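Local atomic coordinates of bacterial regulatory proteins, TetR family (Nitrosomonas europaea, PDB entry 3NI7), a protein that probably binds DNA through a helix-turn-helix motif, as expected for a transcriptional regulator of the TetR family. Residues H85-I90 with V129-E134. Numbering follows the deposited sequence.
Sequences HHLIMI and VQWVRE
With its CG beside the backbone N and opposite the carbonyl carbon (chi1 -59°), and with CD1 continuing the chain nearly anti to CA (chi2 167°), Leu87 reaches toward helix 115-135, where Val132 has CG1 turned anti to its own backbone N (chi1 -177°) and presented to the incoming leucine. CD1 of Leu87 lies 3.5 Å from CG1 of Val132, and the two side chains run past one another in opposite directions instead of meeting end on. The same valine methyl also reaches back along the leucine, 4.1 Å from Leu87 CB. Trp131 adds a second, lighter contact: its indole swings toward helix 80-96 so that CZ3 stands 4.1 Å from Leu87 CD1, an oblique approach to the ring. Val132 CG2 lies in the plane of this indole at its edge. One leucine methyl is thus held by a valine and a tryptophan that are adjacent in sequence. The nearest CA atoms across the two segments are those of Leu87 and Val132, 7.1 Å apart. Met66 of helix 51-69 touches both Trp131 and Val132, while Ala70 and Phe75 pack on Leu87, so the junction joins two helices of the region following the predicted DNA-binding motif to the long helix 51-69. The side-chain contacts are all between carbon atoms, without directional polar bonds, so their contribution probably comes from dispersion and the burial of apolar surface.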
loop_
_atom_site.group_PDB
_atom_site.type_symbol
_atom_site.label_atom_id
_atom_site.label_comp_id
_atom_site.label_asym_id
_atom_site.label_seq_id
_atom_site.Cartn_x
_atom_site.Cartn_y
_atom_site.Cartn_z
ATOM N N HIS A 85 -11.727 4.413 -13.183
ATOM C CA HIS A 85 -10.556 3.906 -13.934
ATOM C C HIS A 85 -9.940 5.012 -14.787
ATOM O O HIS A 85 -8.726 5.098 -14.958
ATOM C CB HIS A 85 -10.974 2.744 -14.807
ATOM C CG HIS A 85 -9.864 2.140 -15.612
ATOM N ND1 HIS A 85 -9.632 2.481 -16.925
ATOM C CD2 HIS A 85 -8.976 1.154 -15.314
ATOM C CE1 HIS A 85 -8.623 1.759 -17.386
ATOM N NE2 HIS A 85 -8.217 0.937 -16.435
ATOM N N HIS A 86 -10.780 5.866 -15.330
ATOM C CA HIS A 86 -10.287 6.882 -16.197
ATOM C C HIS A 86 -9.473 7.922 -15.410
ATOM O O HIS A 86 -8.363 8.313 -15.812
ATOM C CB HIS A 86 -11.436 7.524 -16.934
ATOM C CG HIS A 86 -10.991 8.289 -18.129
ATOM N ND1 HIS A 86 -10.044 9.301 -18.056
ATOM C CD2 HIS A 86 -11.315 8.162 -19.443
ATOM C CE1 HIS A 86 -9.818 9.776 -19.270
ATOM N NE2 HIS A 86 -10.576 9.107 -20.128
ATOM N N LEU A 87 -10.001 8.384 -14.284
ATOM C CA LEU A 87 -9.293 9.372 -13.486
ATOM C C LEU A 87 -7.988 8.815 -12.966
ATOM O O LEU A 87 -7.006 9.524 -12.922
ATOM C CB LEU A 87 -10.130 9.818 -12.294
ATOM C CG LEU A 87 -11.488 10.436 -12.633
ATOM C CD1 LEU A 87 -12.344 10.550 -11.369
ATOM C CD2 LEU A 87 -11.255 11.778 -13.348
ATOM N N ILE A 88 -7.960 7.566 -12.528
ATOM C CA ILE A 88 -6.738 7.077 -11.914
ATOM C C ILE A 88 -5.691 7.020 -12.993
ATOM O O ILE A 88 -4.523 7.440 -12.809
ATOM C CB ILE A 88 -6.886 5.726 -11.212
ATOM C CG1 ILE A 88 -7.785 5.873 -9.962
ATOM C CG2 ILE A 88 -5.522 5.252 -10.745
ATOM C CD1 ILE A 88 -8.213 4.492 -9.333
HETATM N N MSE A 89 -6.126 6.600 -14.159
HETATM C CA MSE A 89 -5.193 6.517 -15.266
HETATM C C MSE A 89 -4.625 7.884 -15.640
HETATM O O MSE A 89 -3.426 7.998 -15.755
HETATM C CB MSE A 89 -5.810 5.771 -16.478
HETATM C CG MSE A 89 -5.895 4.239 -16.306
HETATM SE SE MSE A 89 -4.349 3.383 -15.396
HETATM C CE MSE A 89 -2.821 4.037 -16.490
ATOM N N ILE A 90 -5.458 8.920 -15.758
ATOM C CA ILE A 90 -4.953 10.287 -16.002
ATOM C C ILE A 90 -3.907 10.641 -14.961
ATOM O O ILE A 90 -2.847 11.158 -15.241
ATOM C CB ILE A 90 -6.044 11.350 -15.905
ATOM C CG1 ILE A 90 -7.029 11.246 -17.053
ATOM C CG2 ILE A 90 -5.425 12.685 -16.021
ATOM C CD1 ILE A 90 -6.486 11.796 -18.344
ATOM N N VAL A 129 -8.549 9.649 -2.779
ATOM C CA VAL A 129 -9.472 8.565 -2.854
ATOM C C VAL A 129 -10.885 9.058 -2.703
ATOM O O VAL A 129 -11.793 8.557 -3.379
ATOM C CB VAL A 129 -9.139 7.494 -1.786
ATOM C CG1 VAL A 129 -10.377 6.600 -1.422
ATOM C CG2 VAL A 129 -7.948 6.641 -2.289
ATOM N N GLN A 130 -11.116 9.995 -1.800
ATOM C CA GLN A 130 -12.506 10.383 -1.531
ATOM C C GLN A 130 -13.005 11.304 -2.608
ATOM O O GLN A 130 -14.194 11.338 -2.921
ATOM C CB GLN A 130 -12.616 11.021 -0.188
ATOM C CG GLN A 130 -12.379 10.013 0.900
ATOM C CD GLN A 130 -12.307 10.630 2.228
ATOM O OE1 GLN A 130 -12.319 11.857 2.349
ATOM N NE2 GLN A 130 -12.246 9.797 3.259
ATOM N N TRP A 131 -12.045 11.995 -3.207
ATOM C CA TRP A 131 -12.275 12.920 -4.284
ATOM C C TRP A 131 -12.623 12.138 -5.541
ATOM O O TRP A 131 -13.509 12.531 -6.292
ATOM C CB TRP A 131 -11.001 13.762 -4.540
ATOM C CG TRP A 131 -11.225 14.747 -5.597
ATOM C CD1 TRP A 131 -11.666 15.982 -5.428
ATOM C CD2 TRP A 131 -11.119 14.554 -7.007
ATOM N NE1 TRP A 131 -11.839 16.603 -6.624
ATOM C CE2 TRP A 131 -11.513 15.726 -7.617
ATOM C CE3 TRP A 131 -10.739 13.492 -7.811
ATOM C CZ2 TRP A 131 -11.510 15.894 -8.990
ATOM C CZ3 TRP A 131 -10.737 13.665 -9.181
ATOM C CH2 TRP A 131 -11.127 14.852 -9.748
ATOM N N VAL A 132 -11.906 11.063 -5.805
ATOM C CA VAL A 132 -12.197 10.327 -7.026
ATOM C C VAL A 132 -13.615 9.709 -6.923
ATOM O O VAL A 132 -14.398 9.709 -7.884
ATOM C CB VAL A 132 -11.168 9.178 -7.310
ATOM C CG1 VAL A 132 -11.495 8.549 -8.600
ATOM C CG2 VAL A 132 -9.778 9.692 -7.359
ATOM N N ARG A 133 -13.907 9.211 -5.725
ATOM C CA ARG A 133 -15.140 8.475 -5.442
ATOM C C ARG A 133 -16.328 9.432 -5.686
ATOM O O ARG A 133 -17.275 9.116 -6.443
ATOM C CB ARG A 133 -15.059 7.942 -4.003
ATOM C CG ARG A 133 -16.072 6.880 -3.575
ATOM C CD ARG A 133 -16.098 6.729 -1.971
ATOM N NE ARG A 133 -16.657 5.451 -1.490
ATOM C CZ ARG A 133 -17.315 5.277 -0.348
ATOM N NH1 ARG A 133 -17.476 6.295 0.530
ATOM N NH2 ARG A 133 -17.785 4.061 -0.058
ATOM N N GLU A 134 -16.232 10.617 -5.097
ATOM C CA GLU A 134 -17.258 11.631 -5.283
ATOM C C GLU A 134 -17.298 12.102 -6.730
ATOM O O GLU A 134 -18.377 12.407 -7.250
ATOM C CB GLU A 134 -16.991 12.857 -4.388
ATOM C CG GLU A 134 -17.788 12.941 -3.141
ATOM C CD GLU A 134 -18.235 14.348 -2.877
ATOM O OE1 GLU A 134 -19.393 14.722 -3.170
ATOM O OE2 GLU A 134 -17.410 15.108 -2.379
#